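Local coordinates for dipeptidase AC. Metallo peptidase. MEROPS family M19 (Rhodobacter sphaeroides, PDB 3FDG), which probably hydrolyses dipeptides as a metal-dependent dipeptidase of the M19 (membrane dipeptidase) family, and binds two magnesium ions, at residues B[10-15]-B[51-56]; B[132-137]-B[153-158]. All coordinates share one frame; numbering follows the deposited sequence.

Contact 1 of 2, residues B[10-15]-B[51-56]; sequences GHNDFL and GFFAIY. With MG (magnesium ion), chain E.
The carboxamide of Asn12 stands over one face of the Phe53 ring, its ND2 3.4 Å above the plane and over the ring centre; amide and ring planes are 86° apart, and Phe112 meets the Phe53 ring edge-to-face. Rotation about CA-CB (chi1 78°) puts the Asn12 CG between the backbone N and the carbonyl carbon, and so brings the amide over this ring. Its OD1 accepts from Phe14 N at 2.9 Å, on a lone pair, closing an Asx turn as the chain enters helix 14-20, while ND2 donates to a water that also reaches Phe52 O. Both ends of the amide are thus held, which fixes its flip. The two backbones pair in parallel through Asn12 N to Phe52 O at 3.1 Å and, straighter, Ala54 N to Asn12 O at 3.0 Å. Ala54 CB packs 3.4 Å from His11 CE1, against the imidazole whose NE2 binds a magnesium ion at 2.2 Å. Asp13 chelates the same ion with both carboxylate oxygens, and a further water ties its OD1 to Ala54 O. From the first turn of helix 14-20, Leu15 CD1 rests against Ala54 O and the side chains of Phe53 and Ile55. Glu137 completes the protein ligands of this ion. His11 and Asp13, on and just after strand 11-12, form a His-X-Asp motif like that which follows the first strand in TIM-barrel metallohydrolases.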
# COMPACT_ATOMS: atom_id res chain seq x y z
N GLY B 10 -14.96 -14.29 -10.92
CA GLY B 10 -13.87 -14.68 -10.06
C GLY B 10 -12.47 -14.21 -10.39
O GLY B 10 -11.62 -14.25 -9.51
N HIS B 11 -12.19 -13.76 -11.62
CA HIS B 11 -10.79 -13.45 -11.91
C HIS B 11 -10.68 -12.78 -13.25
O HIS B 11 -11.09 -13.38 -14.25
CB HIS B 11 -9.92 -14.77 -12.01
CG HIS B 11 -8.45 -14.50 -12.20
ND1 HIS B 11 -7.59 -14.30 -11.14
CD2 HIS B 11 -7.70 -14.37 -13.33
CE1 HIS B 11 -6.37 -14.04 -11.60
NE2 HIS B 11 -6.41 -14.09 -12.93
N ASN B 12 -10.07 -11.58 -13.28
CA ASN B 12 -9.72 -11.06 -14.58
C ASN B 12 -8.36 -10.36 -14.51
O ASN B 12 -7.92 -9.94 -13.42
CB ASN B 12 -10.80 -10.10 -15.08
CG ASN B 12 -10.74 -8.71 -14.44
OD1 ASN B 12 -9.81 -7.93 -14.71
ND2 ASN B 12 -11.72 -8.40 -13.59
N ASP B 13 -7.74 -10.19 -15.67
CA ASP B 13 -6.43 -9.60 -15.72
C ASP B 13 -6.41 -8.29 -16.49
O ASP B 13 -5.40 -7.94 -17.12
CB ASP B 13 -5.45 -10.61 -16.36
CG ASP B 13 -5.13 -11.78 -15.40
OD1 ASP B 13 -4.54 -11.52 -14.35
OD2 ASP B 13 -5.46 -12.94 -15.69
N PHE B 14 -7.52 -7.55 -16.39
CA PHE B 14 -7.62 -6.22 -16.98
C PHE B 14 -6.45 -5.30 -16.54
O PHE B 14 -5.93 -4.56 -17.34
CB PHE B 14 -8.98 -5.57 -16.67
CG PHE B 14 -9.14 -4.22 -17.27
CD1 PHE B 14 -9.31 -4.08 -18.67
CD2 PHE B 14 -9.11 -3.07 -16.45
CE1 PHE B 14 -9.47 -2.81 -19.23
CE2 PHE B 14 -9.25 -1.81 -16.97
CZ PHE B 14 -9.45 -1.64 -18.38
N LEU B 15 -6.01 -5.38 -15.27
CA LEU B 15 -4.95 -4.47 -14.82
C LEU B 15 -3.65 -4.66 -15.62
O LEU B 15 -2.82 -3.77 -15.73
CB LEU B 15 -4.66 -4.69 -13.32
CG LEU B 15 -5.83 -4.19 -12.45
CD1 LEU B 15 -5.52 -4.67 -10.98
CD2 LEU B 15 -5.98 -2.65 -12.48
N GLY B 51 -16.05 -7.96 -10.13
CA GLY B 51 -15.22 -9.14 -10.00
C GLY B 51 -13.96 -8.90 -9.22
O GLY B 51 -13.69 -7.77 -8.79
N PHE B 52 -13.16 -9.95 -9.07
CA PHE B 52 -11.81 -9.82 -8.59
C PHE B 52 -10.90 -9.30 -9.70
O PHE B 52 -10.81 -9.93 -10.77
CB PHE B 52 -11.24 -11.18 -8.19
CG PHE B 52 -11.95 -11.83 -7.02
CD1 PHE B 52 -11.32 -11.90 -5.77
CD2 PHE B 52 -13.22 -12.43 -7.19
CE1 PHE B 52 -11.95 -12.53 -4.68
CE2 PHE B 52 -13.87 -13.06 -6.11
CZ PHE B 52 -13.24 -13.11 -4.86
N PHE B 53 -10.17 -8.21 -9.42
CA PHE B 53 -9.19 -7.67 -10.37
C PHE B 53 -7.84 -8.07 -9.88
O PHE B 53 -7.37 -7.56 -8.85
CB PHE B 53 -9.31 -6.13 -10.48
CG PHE B 53 -10.52 -5.71 -11.24
CD1 PHE B 53 -10.38 -5.27 -12.57
CD2 PHE B 53 -11.80 -5.79 -10.65
CE1 PHE B 53 -11.54 -4.93 -13.32
CE2 PHE B 53 -12.95 -5.46 -11.34
CZ PHE B 53 -12.85 -5.03 -12.71
N ALA B 54 -7.20 -8.95 -10.64
CA ALA B 54 -5.87 -9.50 -10.26
C ALA B 54 -4.71 -8.55 -10.48
O ALA B 54 -4.54 -7.95 -11.58
CB ALA B 54 -5.60 -10.75 -11.06
N ILE B 55 -3.92 -8.43 -9.43
CA ILE B 55 -2.58 -7.87 -9.48
C ILE B 55 -1.71 -9.11 -9.72
O ILE B 55 -1.56 -10.00 -8.89
CB ILE B 55 -2.17 -7.17 -8.19
CG1 ILE B 55 -3.07 -5.93 -7.91
CG2 ILE B 55 -0.67 -6.77 -8.28
CD1 ILE B 55 -2.99 -5.44 -6.47
N TYR B 56 -1.10 -9.14 -10.89
CA TYR B 56 -0.38 -10.31 -11.28
C TYR B 56 0.94 -9.80 -11.85
O TYR B 56 0.91 -9.02 -12.81
CB TYR B 56 -1.14 -11.02 -12.38
CG TYR B 56 -0.24 -11.87 -13.23
CD1 TYR B 56 0.43 -12.96 -12.65
CD2 TYR B 56 -0.02 -11.56 -14.58
CE1 TYR B 56 1.30 -13.75 -13.40
CE2 TYR B 56 0.85 -12.37 -15.37
CZ TYR B 56 1.50 -13.45 -14.74
OH TYR B 56 2.37 -14.24 -15.42
MG MG E . -4.58 -13.66 -14.00
O HOH W 1 -13.23 -10.54 -12.59
O HOH W 2 -6.95 -7.15 -13.21
O HOH W 3 -3.48 -8.97 -13.97
O HOH W 4 -2.76 -13.76 -14.94

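Contact 2 of 2, residues B[132-137]-B[153-158]; sequences GIMHME and HSLGLR. With MG (magnesium ion), chain F; MG (magnesium ion), chain E.
A beta-alpha-beta crossover returns to the sheet here: strand 130-137 leads through helix 147-155 into strand 157-161, and the end of the helix packs on the strand it followed. Gly156 ends the helix in a Schellman motif, its positive phi (129°) breaking the helical run and its N bonded to His153 O at 3.0 Å. One nearly straight backbone bond joins the segments directly, Arg158 N to Met134 O at 3.0 Å with 175° at the hydrogen. Beside it, a water accepts from Met134 N and donates to Gly156 O, both at 2.7 Å, bridging the strand to the turn. Met134 carries most of the side-chain packing. Its chain runs extended to SD, which lies 3.4 Å from Leu155 CD1; the bend at chi3 (-62°) then turns CE onto the same methyl, and the two side chains cross at about a right angle. Leu157 lays CD1 alongside the strand backbone, 3.5 Å from Met134 O and 3.8 Å from Met136 CB. Arg158 touches Ile133 CG2 with its CB alone, then folds back over the turn: NH1 donates to His153 O, in the guanidinium plane and on a carbonyl lone pair, and to Leu157 O, while lying over one face of the His153 ring. His153 O therefore accepts two bonds. Glu137, at the far end of the strand, bridges the two magnesium ions, OE1 to one and OE2 to the other. Strand 48-56 flanks residues 132-137 in the sheet, helix 87-108 packs on Met134 through Leu101 and Leu102, and Leu155 meets Leu155 of the second subunit.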
# COMPACT_ATOMS: atom_id res chain seq x y z
N GLY B 132 -15.16 -3.87 -7.65
CA GLY B 132 -13.86 -4.52 -7.90
C GLY B 132 -13.31 -4.97 -6.55
O GLY B 132 -13.29 -4.17 -5.62
N ILE B 133 -12.79 -6.20 -6.49
CA ILE B 133 -12.07 -6.71 -5.31
C ILE B 133 -10.59 -6.73 -5.69
O ILE B 133 -10.23 -7.23 -6.78
CB ILE B 133 -12.48 -8.16 -4.94
CG1 ILE B 133 -13.93 -8.29 -4.44
CG2 ILE B 133 -11.51 -8.74 -3.79
CD1 ILE B 133 -14.43 -7.07 -3.67
N MET B 134 -9.75 -6.15 -4.84
CA MET B 134 -8.31 -6.20 -5.08
C MET B 134 -7.78 -7.58 -4.70
O MET B 134 -7.82 -8.00 -3.50
CB MET B 134 -7.58 -5.03 -4.33
CG MET B 134 -6.04 -5.00 -4.54
SD MET B 134 -5.16 -3.72 -3.46
CE MET B 134 -5.93 -2.17 -4.07
N HIS B 135 -7.24 -8.23 -5.74
CA HIS B 135 -6.75 -9.61 -5.72
C HIS B 135 -5.27 -9.66 -6.13
O HIS B 135 -4.82 -8.90 -6.97
CB HIS B 135 -7.61 -10.50 -6.65
CG HIS B 135 -7.05 -11.89 -6.80
ND1 HIS B 135 -7.20 -12.83 -5.81
CD2 HIS B 135 -6.30 -12.47 -7.78
CE1 HIS B 135 -6.58 -13.95 -6.18
NE2 HIS B 135 -6.01 -13.75 -7.35
N MET B 136 -4.47 -10.50 -5.47
CA MET B 136 -3.08 -10.65 -5.87
C MET B 136 -2.90 -12.09 -6.33
O MET B 136 -3.21 -13.01 -5.59
CB MET B 136 -2.14 -10.41 -4.67
CG MET B 136 -0.64 -10.46 -4.98
SD MET B 136 0.40 -9.82 -3.55
CE MET B 136 0.03 -8.08 -3.76
N GLU B 137 -2.41 -12.26 -7.55
CA GLU B 137 -2.24 -13.60 -8.16
C GLU B 137 -0.76 -13.99 -8.12
O GLU B 137 0.02 -13.55 -8.97
CB GLU B 137 -2.76 -13.58 -9.62
CG GLU B 137 -2.48 -14.91 -10.40
CD GLU B 137 -3.23 -15.00 -11.71
OE1 GLU B 137 -3.54 -13.98 -12.31
OE2 GLU B 137 -3.54 -16.11 -12.13
N HIS B 153 -3.03 -5.29 2.73
CA HIS B 153 -4.41 -5.38 3.31
C HIS B 153 -4.96 -3.98 3.65
O HIS B 153 -6.15 -3.65 3.43
CB HIS B 153 -4.38 -6.29 4.56
CG HIS B 153 -5.70 -6.42 5.22
ND1 HIS B 153 -6.13 -5.53 6.18
CD2 HIS B 153 -6.75 -7.24 4.97
CE1 HIS B 153 -7.37 -5.83 6.53
NE2 HIS B 153 -7.77 -6.86 5.79
N SER B 154 -4.09 -3.13 4.19
CA SER B 154 -4.48 -1.77 4.55
C SER B 154 -4.89 -1.02 3.34
O SER B 154 -5.78 -0.18 3.43
CB SER B 154 -3.33 -1.01 5.24
OG SER B 154 -3.06 -1.67 6.46
N LEU B 155 -4.27 -1.28 2.21
CA LEU B 155 -4.72 -0.55 1.06
C LEU B 155 -5.89 -1.15 0.29
O LEU B 155 -6.40 -0.53 -0.66
CB LEU B 155 -3.56 -0.08 0.17
CG LEU B 155 -2.62 -1.10 -0.42
CD1 LEU B 155 -3.30 -1.53 -1.62
CD2 LEU B 155 -1.30 -0.45 -0.81
N GLY B 156 -6.34 -2.34 0.70
CA GLY B 156 -7.59 -2.91 0.19
C GLY B 156 -7.51 -4.34 -0.34
O GLY B 156 -8.51 -4.88 -0.77
N LEU B 157 -6.36 -5.00 -0.22
CA LEU B 157 -6.21 -6.38 -0.72
C LEU B 157 -7.12 -7.31 0.13
O LEU B 157 -7.05 -7.27 1.37
CB LEU B 157 -4.73 -6.82 -0.63
CG LEU B 157 -4.48 -8.30 -1.08
CD1 LEU B 157 -4.50 -8.26 -2.59
CD2 LEU B 157 -3.14 -8.82 -0.57
N ARG B 158 -7.96 -8.11 -0.52
CA ARG B 158 -8.87 -8.98 0.19
C ARG B 158 -8.80 -10.40 -0.31
O ARG B 158 -9.56 -11.23 0.16
CB ARG B 158 -10.32 -8.47 0.13
CG ARG B 158 -10.58 -7.11 0.90
CD ARG B 158 -10.47 -7.30 2.40
NE ARG B 158 -10.66 -6.04 3.12
CZ ARG B 158 -9.73 -5.09 3.29
NH1 ARG B 158 -8.51 -5.22 2.79
NH2 ARG B 158 -10.03 -4.00 4.02
MG MG F . -4.39 -17.26 -13.61
MG MG E . -4.58 -13.66 -14.00
O HOH W 5 -10.62 -5.22 -2.44
O HOH W 4 -2.76 -13.76 -14.94
O HOH W 6 -4.97 -18.61 -15.41
O HOH W 7 -2.48 -16.94 -15.04

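From the N terminus, contact 1 closes a loop of 35 intervening residues, a little over half helical, that brings strand 48-56 back beside residues 10-15. Contact 2 follows in series, closing a shorter loop of 15 residues around helix 147-155; the two loops neither nest nor cross. Their centres lie 10 Å apart because strands 48-56 and 130-137 are neighbours in the parallel sheet: Ile55 N to His135 O at 2.7 Å and Ile55 O to Glu137 N at 2.8 Å are probable hydrogen bonds. Together they tie residues 10-15 and strands 48-56, 130-137 and 157-161 into one side of the barrel, and both reach one magnesium ion and its water.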